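Local coordinates for RickCE (Rickettsia bellii, PDB 5HAM), which is a bacterial effector protease of the CE clan that acts as a deubiquitinase, probably cleaving ubiquitin from modified host proteins, at residues D119-A124 with K186-L191; K46-K51 with E100-D105; G212-D217 with L240-H245. One frame throughout, in Å; residues are numbered along the deposited sequence.

Contact 1 (D119-A124 with K186-L191); sequences DILNRA and KTLGNL
Asn122 and Thr187 mark the closest approach of the two backbones, their CA atoms 7.1 Å apart. Residues 119-124 form a continuous piece of helix, whereas in 186-191 the helix ends at Leu188 and passes into a type I beta turn, closed by the bond from Leu191 N to Leu188 O (3.2 Å). The contact is therefore made between the flank of one helix and the last turn of another.

The two branches of Thr187 have different partners. Its CG2 methyl stands anti to the backbone N (chi1, measured to OG1, -55°) and lies over the flat amide of Asn122, at 3.5 Å from OD1 and 3.5 Å from ND2. The hydroxyl OG1, on the other branch, turns back to bond Leu183 O in the preceding turn; threonine suits the place because a methyl can face the neighbour while the polar atom is satisfied by its own helix.

Helix 175-188 is the connection in a beta-alpha-beta unit joining the parallel strands 160-166 and 196-199, and here its C-terminal end meets the long helix 96-130, which packs on the central sheet through Ile120 and Ala124.

Leu121 supplies the apolar part: its CD1 reaches Thr187 CB at 3.8 Å, and its CD2 touches Leu188 CD1 at 3.9 Å. The same leucine also rests on Ile138 of strand 135-141. Leu188 sends its second methyl, CD2, to within 3.7 Å of Asn122 OD1, running counter to the Asn122 side chain. At the margin, Lys186 NZ forms a salt bridge with Glu118.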
ATOM      1  N   ASP A 119       3.958  12.488   6.702  1.00 25.83           N
ATOM      2  CA  ASP A 119       3.388  13.750   6.236  1.00 23.89           C
ATOM      3  C   ASP A 119       1.945  13.615   5.755  1.00 23.73           C
ATOM      4  O   ASP A 119       1.123  14.503   5.976  1.00 28.30           O
ATOM      5  CB  ASP A 119       4.283  14.400   5.183  1.00 29.21           C
ATOM      6  CG  ASP A 119       5.624  14.826   5.756  1.00 41.82           C
ATOM      7  OD1 ASP A 119       5.694  15.114   6.974  1.00 46.50           O
ATOM      8  OD2 ASP A 119       6.609  14.873   4.998  1.00 40.81           O
ATOM      9  N   ILE A 120       1.621  12.489   5.135  1.00 27.58           N
ATOM     10  CA  ILE A 120       0.259  12.253   4.675  1.00 18.99           C
ATOM     11  C   ILE A 120      -0.697  12.088   5.852  1.00 27.31           C
ATOM     12  O   ILE A 120      -1.778  12.670   5.876  1.00 28.89           O
ATOM     13  CB  ILE A 120       0.216  11.044   3.753  1.00 21.98           C
ATOM     14  CG1 ILE A 120       1.001  11.351   2.468  1.00 18.16           C
ATOM     15  CG2 ILE A 120      -1.215  10.662   3.446  1.00 23.68           C
ATOM     16  CD1 ILE A 120       1.523  10.117   1.750  1.00 17.28           C
ATOM     17  N   LEU A 121      -0.285  11.321   6.849  1.00 24.51           N
ATOM     18  CA  LEU A 121      -1.076  11.198   8.056  1.00 26.48           C
ATOM     19  C   LEU A 121      -1.273  12.543   8.740  1.00 31.49           C
ATOM     20  O   LEU A 121      -2.372  12.868   9.193  1.00 28.15           O
ATOM     21  CB  LEU A 121      -0.394  10.253   9.022  1.00 30.98           C
ATOM     22  CG  LEU A 121      -1.181   9.001   9.376  1.00 34.33           C
ATOM     23  CD1 LEU A 121      -0.485   8.273  10.537  1.00 33.48           C
ATOM     24  CD2 LEU A 121      -2.639   9.370   9.694  1.00 31.58           C
ATOM     25  N   ASN A 122      -0.202  13.325   8.830  1.00 30.78           N
ATOM     26  CA  ASN A 122      -0.311  14.658   9.422  1.00 31.88           C
ATOM     27  C   ASN A 122      -1.177  15.641   8.626  1.00 32.14           C
ATOM     28  O   ASN A 122      -1.957  16.393   9.211  1.00 37.00           O
ATOM     29  CB  ASN A 122       1.066  15.260   9.687  1.00 30.42           C
ATOM     30  CG  ASN A 122       1.623  14.846  11.032  1.00 35.62           C
ATOM     31  OD1 ASN A 122       0.876  14.721  12.008  1.00 36.29           O
ATOM     32  ND2 ASN A 122       2.937  14.616  11.092  1.00 36.10           N
ATOM     33  N   ARG A 123      -1.030  15.635   7.302  1.00 29.48           N
ATOM     34  CA  ARG A 123      -1.845  16.481   6.441  1.00 30.52           C
ATOM     35  C   ARG A 123      -3.324  16.110   6.593  1.00 31.57           C
ATOM     36  O   ARG A 123      -4.180  16.981   6.694  1.00 30.64           O
ATOM     37  CB  ARG A 123      -1.402  16.363   4.980  1.00 39.49           C
ATOM     38  CG  ARG A 123      -2.207  17.230   4.013  1.00 59.40           C
ATOM     39  CD  ARG A 123      -2.209  18.701   4.457  1.00 73.48           C
ATOM     40  NE  ARG A 123      -3.009  19.570   3.593  1.00 78.32           N
ATOM     41  CZ  ARG A 123      -3.280  20.842   3.865  1.00 89.24           C
ATOM     42  NH1 ARG A 123      -2.821  21.393   4.981  1.00 95.56           N
ATOM     43  NH2 ARG A 123      -4.014  21.567   3.030  1.00 91.38           N
ATOM     44  N   ALA A 124      -3.606  14.815   6.638  1.00 27.61           N
ATOM     45  CA  ALA A 124      -4.969  14.334   6.800  1.00 33.11           C
ATOM     46  C   ALA A 124      -5.540  14.857   8.105  1.00 38.08           C
ATOM     47  O   ALA A 124      -6.686  15.320   8.161  1.00 37.99           O
ATOM     48  CB  ALA A 124      -5.015  12.798   6.752  1.00 19.23           C
ATOM     49  N   LYS A 186       3.774   6.500  15.703  1.00 37.31           N
ATOM     50  CA  LYS A 186       4.927   7.366  15.482  1.00 39.56           C
ATOM     51  C   LYS A 186       4.475   8.782  15.147  1.00 42.49           C
ATOM     52  O   LYS A 186       5.061   9.751  15.616  1.00 43.92           O
ATOM     53  CB  LYS A 186       5.820   6.830  14.362  1.00 40.03           C
ATOM     54  CG  LYS A 186       7.099   7.637  14.137  1.00 43.87           C
ATOM     55  CD  LYS A 186       8.219   6.751  13.582  1.00 50.85           C
ATOM     56  CE  LYS A 186       9.600   7.394  13.713  1.00 52.62           C
ATOM     57  NZ  LYS A 186       9.985   8.231  12.533  1.00 52.97           N
ATOM     58  N   THR A 187       3.416   8.892  14.351  1.00 38.13           N
ATOM     59  CA  THR A 187       2.970  10.182  13.843  1.00 37.40           C
ATOM     60  C   THR A 187       2.061  10.942  14.815  1.00 34.47           C
ATOM     61  O   THR A 187       2.189  12.159  14.982  1.00 33.55           O
ATOM     62  CB  THR A 187       2.213  10.001  12.505  1.00 36.41           C
ATOM     63  OG1 THR A 187       3.040   9.286  11.577  1.00 29.24           O
ATOM     64  CG2 THR A 187       1.833  11.349  11.911  1.00 37.86           C
ATOM     65  N   LEU A 188       1.146  10.219  15.450  1.00 30.41           N
ATOM     66  CA  LEU A 188       0.058  10.847  16.183  1.00 32.70           C
ATOM     67  C   LEU A 188      -0.018  10.438  17.645  1.00 41.40           C
ATOM     68  O   LEU A 188      -0.902  10.895  18.364  1.00 45.88           O
ATOM     69  CB  LEU A 188      -1.274  10.516  15.521  1.00 32.80           C
ATOM     70  CG  LEU A 188      -1.381  10.913  14.052  1.00 33.22           C
ATOM     71  CD1 LEU A 188      -2.642  10.326  13.465  1.00 25.10           C
ATOM     72  CD2 LEU A 188      -1.363  12.431  13.924  1.00 37.24           C
ATOM     73  N   GLY A 189       0.900   9.585  18.092  1.00 42.59           N
ATOM     74  CA  GLY A 189       0.871   9.105  19.465  1.00 46.95           C
ATOM     75  C   GLY A 189       1.252  10.147  20.503  1.00 54.34           C
ATOM     76  O   GLY A 189       1.359   9.847  21.688  1.00 55.36           O
ATOM     77  N   ASN A 190       1.468  11.377  20.054  1.00 61.53           N
ATOM     78  CA  ASN A 190       1.850  12.451  20.952  1.00 64.56           C
ATOM     79  C   ASN A 190       0.737  13.471  21.135  1.00 63.73           C
ATOM     80  O   ASN A 190       0.892  14.442  21.875  1.00 64.02           O
ATOM     81  CB  ASN A 190       3.112  13.138  20.454  1.00 70.05           C
ATOM     82  CG  ASN A 190       4.135  13.310  21.548  1.00 86.22           C
ATOM     83  OD1 ASN A 190       4.310  14.404  22.090  1.00 95.12           O
ATOM     84  ND2 ASN A 190       4.804  12.218  21.903  1.00 87.33           N
ATOM     85  N   LEU A 191      -0.379  13.244  20.448  1.00 59.10           N
ATOM     86  CA  LEU A 191      -1.544  14.111  20.537  1.00 55.44           C
ATOM     87  C   LEU A 191      -2.052  14.112  21.966  1.00 60.58           C
ATOM     88  O   LEU A 191      -1.788  13.164  22.714  1.00 61.56           O
ATOM     89  CB  LEU A 191      -2.648  13.609  19.601  1.00 56.13           C
ATOM     90  CG  LEU A 191      -2.481  13.772  18.087  1.00 54.58           C
ATOM     91  CD1 LEU A 191      -3.694  13.202  17.388  1.00 51.98           C
ATOM     92  CD2 LEU A 191      -2.273  15.228  17.695  1.00 52.60           C
TER

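Contact 2 (K46-K51 with E100-D105); sequences KDYTAK and EKLKND
Tyr48 lays its ring against the backbone and first side-chain carbons of residues 100-105 of helix 96-130, with Lys103 on one face and Leu102 meeting it obliquely. Lys103 CA stands 4.1 Å above the ring plane, displaced toward the rim, and Lys103 N lies over the same ring. The tightest touch is between the two beta carbons, Tyr48 CB to Lys103 CB at 3.6 Å. Further out, Leu102 CB reaches Tyr48 CE1 at 3.9 Å, the two side chains crossing at about a right angle. Tyrosine suits this place because a broad flat ring can cover the neighbouring CB atoms of Leu102 and Lys103; with CG anti to its carbonyl carbon (chi1 -50°), it reaches past the neighbouring backbone toward Ile91 and Leu106.

The region is largely helical: helix 42-49, kinked around Asp47 and Tyr48, packs beside the N-terminal part of the long helix 96-130, and helices 52-69 and 75-93 complete the surroundings. Arg99 donates to the backbone O atoms of Asp47 and Ala50, at the end of helix 42-49.

The side chain of Lys103 touches through its aliphatic carbons, CB and CD. Its CG is anti to the backbone N (chi1 169°), which, with the bend at chi2, brings CD up to Thr49 CG2 at 4.0 Å, the two chains crossing at a slant, while the amine leads away. Beyond Thr49 the chain leaves helical geometry, and Lys51 folds back so that its NZ bonds Thr49 O at 2.7 Å, the donor tilted 30° from the carbonyl plane. That amine remains 4.7 Å from Glu100 OE1, too far for contact, though the opposite charges would probably attract at this surface.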
ATOM      1  N   LYS A  46      24.733  -6.400   2.869  1.00 29.94           N
ATOM      2  CA  LYS A  46      26.069  -6.928   2.575  1.00 33.05           C
ATOM      3  C   LYS A  46      26.265  -7.157   1.076  1.00 29.38           C
ATOM      4  O   LYS A  46      27.393  -7.220   0.597  1.00 33.22           O
ATOM      5  CB  LYS A  46      26.373  -8.190   3.387  1.00 30.38           C
ATOM      6  CG  LYS A  46      26.389  -7.915   4.876  1.00 32.35           C
ATOM      7  CD  LYS A  46      26.958  -9.060   5.675  1.00 45.63           C
ATOM      8  CE  LYS A  46      27.230  -8.629   7.117  1.00 52.13           C
ATOM      9  NZ  LYS A  46      28.069  -9.607   7.880  1.00 55.64           N
ATOM     10  N   ASP A  47      25.162  -7.232   0.336  1.00 24.16           N
ATOM     11  CA  ASP A  47      25.213  -7.295  -1.119  1.00 28.83           C
ATOM     12  C   ASP A  47      25.876  -6.033  -1.658  1.00 32.19           C
ATOM     13  O   ASP A  47      26.403  -6.034  -2.774  1.00 27.80           O
ATOM     14  CB  ASP A  47      23.801  -7.389  -1.712  1.00 26.61           C
ATOM     15  CG  ASP A  47      23.206  -8.789  -1.627  1.00 29.90           C
ATOM     16  OD1 ASP A  47      23.767  -9.666  -0.932  1.00 34.69           O
ATOM     17  OD2 ASP A  47      22.151  -9.001  -2.263  1.00 31.52           O
ATOM     18  N   TYR A  48      25.806  -4.949  -0.878  1.00 20.28           N
ATOM     19  CA  TYR A  48      26.418  -3.685  -1.266  1.00 24.98           C
ATOM     20  C   TYR A  48      27.746  -3.396  -0.546  1.00 26.66           C
ATOM     21  O   TYR A  48      28.606  -2.718  -1.095  1.00 34.40           O
ATOM     22  CB  TYR A  48      25.444  -2.534  -1.031  1.00 20.16           C
ATOM     23  CG  TYR A  48      24.054  -2.756  -1.603  1.00 26.15           C
ATOM     24  CD1 TYR A  48      23.785  -2.529  -2.951  1.00 20.79           C
ATOM     25  CD2 TYR A  48      23.010  -3.169  -0.791  1.00 28.34           C
ATOM     26  CE1 TYR A  48      22.537  -2.711  -3.464  1.00 19.90           C
ATOM     27  CE2 TYR A  48      21.753  -3.359  -1.300  1.00 31.15           C
ATOM     28  CZ  TYR A  48      21.518  -3.125  -2.637  1.00 32.66           C
ATOM     29  OH  TYR A  48      20.256  -3.312  -3.145  1.00 40.16           O
ATOM     30  N   THR A  49      27.912  -3.912   0.672  1.00 26.33           N
ATOM     31  CA  THR A  49      29.038  -3.512   1.519  1.00 25.49           C
ATOM     32  C   THR A  49      30.158  -4.539   1.646  1.00 29.28           C
ATOM     33  O   THR A  49      31.280  -4.180   2.006  1.00 37.84           O
ATOM     34  CB  THR A  49      28.575  -3.128   2.954  1.00 36.67           C
ATOM     35  OG1 THR A  49      27.946  -4.253   3.576  1.00 41.50           O
ATOM     36  CG2 THR A  49      27.596  -1.959   2.929  1.00 30.91           C
ATOM     37  N   ALA A  50      29.856  -5.809   1.378  1.00 26.94           N
ATOM     38  CA  ALA A  50      30.859  -6.868   1.474  1.00 25.59           C
ATOM     39  C   ALA A  50      31.946  -6.705   0.431  1.00 31.29           C
ATOM     40  O   ALA A  50      31.687  -6.405  -0.738  1.00 29.67           O
ATOM     41  CB  ALA A  50      30.229  -8.248   1.360  1.00 27.02           C
ATOM     42  N   LYS A  51      33.177  -6.886   0.880  1.00 29.22           N
ATOM     43  CA  LYS A  51      34.341  -6.733   0.036  1.00 31.37           C
ATOM     44  C   LYS A  51      35.204  -7.978   0.220  1.00 39.05           C
ATOM     45  O   LYS A  51      34.966  -8.774   1.141  1.00 37.99           O
ATOM     46  CB  LYS A  51      35.079  -5.459   0.442  1.00 27.87           C
ATOM     47  CG  LYS A  51      34.143  -4.278   0.499  1.00 33.02           C
ATOM     48  CD  LYS A  51      34.842  -2.957   0.707  1.00 41.48           C
ATOM     49  CE  LYS A  51      33.848  -1.821   0.501  1.00 47.00           C
ATOM     50  NZ  LYS A  51      32.622  -1.946   1.348  1.00 42.14           N
ATOM     51  N   GLU A 100      28.184   0.946  -3.113  1.00 29.50           N
ATOM     52  CA  GLU A 100      27.941   1.918  -2.054  1.00 33.94           C
ATOM     53  C   GLU A 100      26.858   2.960  -2.401  1.00 31.75           C
ATOM     54  O   GLU A 100      25.975   3.231  -1.577  1.00 25.37           O
ATOM     55  CB  GLU A 100      29.247   2.608  -1.658  1.00 41.99           C
ATOM     56  CG  GLU A 100      29.175   3.356  -0.343  1.00 49.28           C
ATOM     57  CD  GLU A 100      28.836   2.448   0.821  1.00 60.49           C
ATOM     58  OE1 GLU A 100      29.307   1.287   0.829  1.00 63.14           O
ATOM     59  OE2 GLU A 100      28.091   2.892   1.721  1.00 66.06           O
ATOM     60  N   LYS A 101      26.913   3.530  -3.609  1.00 27.66           N
ATOM     61  CA  LYS A 101      25.896   4.502  -4.046  1.00 25.79           C
ATOM     62  C   LYS A 101      24.524   3.845  -4.126  1.00 28.09           C
ATOM     63  O   LYS A 101      23.506   4.428  -3.768  1.00 29.01           O
ATOM     64  CB  LYS A 101      26.233   5.067  -5.428  1.00 27.28           C
ATOM     65  CG  LYS A 101      27.625   5.663  -5.543  1.00 43.84           C
ATOM     66  CD  LYS A 101      27.897   6.187  -6.956  1.00 56.05           C
ATOM     67  CE  LYS A 101      29.274   6.839  -7.068  1.00 60.15           C
ATOM     68  NZ  LYS A 101      29.592   7.285  -8.461  1.00 61.68           N
ATOM     69  N   LEU A 102      24.510   2.613  -4.614  1.00 25.04           N
ATOM     70  CA  LEU A 102      23.273   1.877  -4.757  1.00 26.68           C
ATOM     71  C   LEU A 102      22.623   1.707  -3.384  1.00 26.07           C
ATOM     72  O   LEU A 102      21.431   1.940  -3.218  1.00 29.23           O
ATOM     73  CB  LEU A 102      23.574   0.526  -5.401  1.00 28.17           C
ATOM     74  CG  LEU A 102      22.829   0.133  -6.675  1.00 32.90           C
ATOM     75  CD1 LEU A 102      22.556   1.333  -7.584  1.00 29.91           C
ATOM     76  CD2 LEU A 102      23.627  -0.924  -7.407  1.00 21.88           C
ATOM     77  N   LYS A 103      23.433   1.326  -2.400  1.00 29.40           N
ATOM     78  CA  LYS A 103      22.986   1.171  -1.020  1.00 25.23           C
ATOM     79  C   LYS A 103      22.425   2.472  -0.465  1.00 27.48           C
ATOM     80  O   LYS A 103      21.384   2.484   0.206  1.00 29.79           O
ATOM     81  CB  LYS A 103      24.154   0.698  -0.152  1.00 26.74           C
ATOM     82  CG  LYS A 103      23.925   0.748   1.346  1.00 29.52           C
ATOM     83  CD  LYS A 103      25.230   1.080   2.038  1.00 40.10           C
ATOM     84  CE  LYS A 103      24.995   1.423   3.483  1.00 50.45           C
ATOM     85  NZ  LYS A 103      24.053   0.438   4.072  1.00 52.84           N
ATOM     86  N   ASN A 104      23.118   3.570  -0.745  1.00 30.28           N
ATOM     87  CA  ASN A 104      22.675   4.875  -0.265  1.00 28.84           C
ATOM     88  C   ASN A 104      21.369   5.296  -0.912  1.00 27.33           C
ATOM     89  O   ASN A 104      20.505   5.847  -0.236  1.00 30.87           O
ATOM     90  CB  ASN A 104      23.752   5.944  -0.452  1.00 32.04           C
ATOM     91  CG  ASN A 104      24.924   5.743   0.488  1.00 42.80           C
ATOM     92  OD1 ASN A 104      24.739   5.364   1.649  1.00 52.55           O
ATOM     93  ND2 ASN A 104      26.136   5.977  -0.007  1.00 41.29           N
ATOM     94  N   ASP A 105      21.224   5.017  -2.208  1.00 23.14           N
ATOM     95  CA  ASP A 105      19.959   5.261  -2.918  1.00 29.57           C
ATOM     96  C   ASP A 105      18.827   4.510  -2.231  1.00 31.43           C
ATOM     97  O   ASP A 105      17.764   5.069  -1.968  1.00 35.79           O
ATOM     98  CB  ASP A 105      20.032   4.797  -4.379  1.00 22.53           C
ATOM     99  CG  ASP A 105      20.917   5.675  -5.220  1.00 36.58           C
ATOM    100  OD1 ASP A 105      21.357   6.715  -4.690  1.00 44.67           O
ATOM    101  OD2 ASP A 105      21.163   5.337  -6.406  1.00 39.53           O
TER

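Contact 3 (G212-D217 with L240-H245); sequences GVFTVD and LRLREH
Leu242 overlaps three side chains of helix 211-223 at once. Its CD1 sits over a face of the Phe214 ring in a CH-pi contact, 4.0 Å from the centroid and 22° off the ring normal. The other methyl, CD2, comes to 3.3 Å from Asp217 OD1, and CB meets Val213 CG1 at 3.4 Å, a tight fit. A branched leucine suits this place, since its two methyls diverge to separate neighbours. Asp217 is held from its other oxygen, OD2, by a salt bridge to Lys221.

Val213 uses its second methyl too: CG2 lies over the flat guanidinium of Arg243, 3.9 Å from NH1. Arg243 is buried, but its NH2 donates to the backbone O atoms of Tyr7 and Trp261, and it makes a cation-pi contact with Tyr7. The axes of 212-217 and 240-245 approach to 9.7 Å and cross at 73°.

Helix 211-223 starts at Cys211, consistent with the CE-clan pattern of a nucleophilic cysteine at a helix N terminus. It is sandwiched: Thr215 reaches strand 147-155 of the sheet, Thr215 and Val216 touch helix 11-20, and helix 238-251 covers the side lined by Val213, Phe214 and Asp217.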
ATOM      1  N   GLY A 212      -8.424  -2.923  -4.858  1.00 23.01           N
ATOM      2  CA  GLY A 212      -8.656  -1.545  -5.250  1.00 21.32           C
ATOM      3  C   GLY A 212     -10.135  -1.233  -5.419  1.00 28.32           C
ATOM      4  O   GLY A 212     -10.584  -0.109  -5.136  1.00 22.91           O
ATOM      5  N   VAL A 213     -10.898  -2.227  -5.875  1.00 24.60           N
ATOM      6  CA  VAL A 213     -12.330  -2.044  -6.060  1.00 24.58           C
ATOM      7  C   VAL A 213     -12.978  -1.687  -4.724  1.00 30.25           C
ATOM      8  O   VAL A 213     -13.693  -0.688  -4.619  1.00 37.56           O
ATOM      9  CB  VAL A 213     -12.999  -3.321  -6.643  1.00 25.38           C
ATOM     10  CG1 VAL A 213     -14.418  -3.025  -7.070  1.00 22.51           C
ATOM     11  CG2 VAL A 213     -12.204  -3.849  -7.829  1.00 27.54           C
ATOM     12  N   PHE A 214     -12.696  -2.492  -3.700  1.00 24.65           N
ATOM     13  CA  PHE A 214     -13.276  -2.299  -2.370  1.00 24.48           C
ATOM     14  C   PHE A 214     -12.650  -1.166  -1.557  1.00 27.80           C
ATOM     15  O   PHE A 214     -13.327  -0.542  -0.729  1.00 24.71           O
ATOM     16  CB  PHE A 214     -13.255  -3.604  -1.578  1.00 18.88           C
ATOM     17  CG  PHE A 214     -14.340  -4.547  -1.974  1.00 20.07           C
ATOM     18  CD1 PHE A 214     -15.612  -4.421  -1.432  1.00 20.56           C
ATOM     19  CD2 PHE A 214     -14.097  -5.548  -2.911  1.00 20.85           C
ATOM     20  CE1 PHE A 214     -16.626  -5.272  -1.794  1.00 21.82           C
ATOM     21  CE2 PHE A 214     -15.107  -6.405  -3.292  1.00 29.93           C
ATOM     22  CZ  PHE A 214     -16.384  -6.267  -2.729  1.00 25.28           C
ATOM     23  N   THR A 215     -11.358  -0.920  -1.762  1.00 26.91           N
ATOM     24  CA  THR A 215     -10.713   0.241  -1.176  1.00 22.67           C
ATOM     25  C   THR A 215     -11.517   1.492  -1.511  1.00 23.53           C
ATOM     26  O   THR A 215     -11.787   2.322  -0.652  1.00 23.76           O
ATOM     27  CB  THR A 215      -9.277   0.401  -1.706  1.00 23.80           C
ATOM     28  OG1 THR A 215      -8.434  -0.575  -1.085  1.00 25.91           O
ATOM     29  CG2 THR A 215      -8.732   1.799  -1.399  1.00 15.80           C
ATOM     30  N   VAL A 216     -11.924   1.604  -2.766  1.00 24.45           N
ATOM     31  CA  VAL A 216     -12.653   2.776  -3.199  1.00 26.78           C
ATOM     32  C   VAL A 216     -14.022   2.811  -2.537  1.00 23.08           C
ATOM     33  O   VAL A 216     -14.421   3.823  -1.964  1.00 25.52           O
ATOM     34  CB  VAL A 216     -12.813   2.800  -4.743  1.00 32.72           C
ATOM     35  CG1 VAL A 216     -13.853   3.861  -5.181  1.00 28.92           C
ATOM     36  CG2 VAL A 216     -11.440   3.002  -5.431  1.00 24.07           C
ATOM     37  N   ASP A 217     -14.740   1.702  -2.615  1.00 25.28           N
ATOM     38  CA  ASP A 217     -16.082   1.659  -2.063  1.00 28.50           C
ATOM     39  C   ASP A 217     -16.094   1.844  -0.538  1.00 23.41           C
ATOM     40  O   ASP A 217     -16.923   2.593  -0.008  1.00 19.38           O
ATOM     41  CB  ASP A 217     -16.779   0.368  -2.457  1.00 26.91           C
ATOM     42  CG  ASP A 217     -18.290   0.471  -2.340  1.00 33.89           C
ATOM     43  OD1 ASP A 217     -18.921   1.045  -3.258  1.00 35.31           O
ATOM     44  OD2 ASP A 217     -18.841  -0.029  -1.334  1.00 36.31           O
ATOM     45  N   LEU A 240     -17.370  -7.587  -9.263  1.00 39.51           N
ATOM     46  CA  LEU A 240     -17.555  -7.272 -10.679  1.00 47.05           C
ATOM     47  C   LEU A 240     -18.427  -6.048 -10.915  1.00 48.51           C
ATOM     48  O   LEU A 240     -18.053  -5.160 -11.682  1.00 53.24           O
ATOM     49  CB  LEU A 240     -18.159  -8.449 -11.443  1.00 57.74           C
ATOM     50  CG  LEU A 240     -17.171  -9.355 -12.169  1.00 64.33           C
ATOM     51  CD1 LEU A 240     -16.442 -10.269 -11.176  1.00 68.92           C
ATOM     52  CD2 LEU A 240     -17.904 -10.150 -13.232  1.00 63.42           C
ATOM     53  N   ARG A 241     -19.596  -6.014 -10.276  1.00 41.13           N
ATOM     54  CA  ARG A 241     -20.542  -4.917 -10.479  1.00 45.66           C
ATOM     55  C   ARG A 241     -19.932  -3.583 -10.049  1.00 41.29           C
ATOM     56  O   ARG A 241     -20.140  -2.550 -10.693  1.00 43.27           O
ATOM     57  CB  ARG A 241     -21.846  -5.172  -9.716  1.00 49.57           C
ATOM     58  CG  ARG A 241     -22.423  -6.573  -9.911  1.00 61.86           C
ATOM     59  CD  ARG A 241     -23.546  -6.839  -8.903  1.00 73.43           C
ATOM     60  NE  ARG A 241     -23.447  -8.151  -8.260  1.00 78.51           N
ATOM     61  CZ  ARG A 241     -23.954  -9.275  -8.763  1.00 83.80           C
ATOM     62  NH1 ARG A 241     -24.598  -9.260  -9.927  1.00 83.42           N
ATOM     63  NH2 ARG A 241     -23.816 -10.420  -8.101  1.00 86.89           N
ATOM     64  N   LEU A 242     -19.182  -3.611  -8.953  1.00 35.66           N
ATOM     65  CA  LEU A 242     -18.507  -2.419  -8.478  1.00 36.52           C
ATOM     66  C   LEU A 242     -17.495  -1.973  -9.524  1.00 36.57           C
ATOM     67  O   LEU A 242     -17.397  -0.785  -9.844  1.00 33.44           O
ATOM     68  CB  LEU A 242     -17.809  -2.693  -7.153  1.00 34.69           C
ATOM     69  CG  LEU A 242     -18.629  -2.683  -5.865  1.00 38.20           C
ATOM     70  CD1 LEU A 242     -17.753  -3.148  -4.693  1.00 30.73           C
ATOM     71  CD2 LEU A 242     -19.170  -1.282  -5.614  1.00 36.81           C
ATOM     72  N   ARG A 243     -16.762  -2.939 -10.069  1.00 37.22           N
ATOM     73  CA  ARG A 243     -15.737  -2.660 -11.075  1.00 41.74           C
ATOM     74  C   ARG A 243     -16.349  -2.065 -12.355  1.00 44.38           C
ATOM     75  O   ARG A 243     -15.814  -1.111 -12.934  1.00 41.62           O
ATOM     76  CB  ARG A 243     -14.928  -3.930 -11.381  1.00 34.60           C
ATOM     77  CG  ARG A 243     -13.716  -3.693 -12.245  1.00 33.14           C
ATOM     78  CD  ARG A 243     -13.073  -4.987 -12.679  1.00 35.52           C
ATOM     79  NE  ARG A 243     -12.315  -5.644 -11.615  1.00 42.05           N
ATOM     80  CZ  ARG A 243     -11.005  -5.485 -11.433  1.00 40.58           C
ATOM     81  NH1 ARG A 243     -10.385  -6.128 -10.455  1.00 34.11           N
ATOM     82  NH2 ARG A 243     -10.316  -4.679 -12.235  1.00 37.52           N
ATOM     83  N   GLU A 244     -17.474  -2.633 -12.785  1.00 42.57           N
ATOM     84  CA  GLU A 244     -18.188  -2.126 -13.947  1.00 44.55           C
ATOM     85  C   GLU A 244     -18.596  -0.704 -13.660  1.00 44.91           C
ATOM     86  O   GLU A 244     -18.317   0.199 -14.436  1.00 49.13           O
ATOM     87  CB  GLU A 244     -19.415  -2.985 -14.258  1.00 50.48           C
ATOM     88  CG  GLU A 244     -19.069  -4.339 -14.870  1.00 57.89           C
ATOM     89  CD  GLU A 244     -20.263  -5.283 -14.988  1.00 68.89           C
ATOM     90  OE1 GLU A 244     -21.426  -4.828 -14.885  1.00 73.27           O
ATOM     91  OE2 GLU A 244     -20.031  -6.493 -15.184  1.00 70.13           O
ATOM     92  N   HIS A 245     -19.233  -0.518 -12.511  1.00 43.08           N
ATOM     93  CA  HIS A 245     -19.662   0.790 -12.063  1.00 39.86           C
ATOM     94  C   HIS A 245     -18.500   1.778 -12.046  1.00 37.78           C
ATOM     95  O   HIS A 245     -18.628   2.896 -12.544  1.00 42.11           O
ATOM     96  CB  HIS A 245     -20.297   0.661 -10.681  1.00 47.83           C
ATOM     97  CG  HIS A 245     -20.820   1.965 -10.124  1.00 56.89           C
ATOM     98  ND1 HIS A 245     -21.800   2.685 -10.755  1.00 61.52           N
ATOM     99  CD2 HIS A 245     -20.479   2.632  -9.007  1.00 58.73           C
ATOM    100  CE1 HIS A 245     -22.046   3.778 -10.034  1.00 62.26           C
ATOM    101  NE2 HIS A 245     -21.273   3.772  -8.978  1.00 59.13           N
TER

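Overall arrangement
Followed from the N terminus, the three contacts close in series, and none nests within or crosses another. Contact 2 comes first, spanning 48 residues that are almost all helical and bringing helix 42-49 to the early part of helix 96-130. Farther along that same helix contact 1 opens; its 61-residue span includes three strands of the central sheet and most of helix 175-188. Contact 3 follows, closing a span of 22 residues between its segments and joining helices 211-223 and 238-251. Helix 96-130 thus links the helical region to the sheet-bearing part. Contacts 2 and 3 lie on opposite sides of the chain's centre, their own centres 42 Å apart.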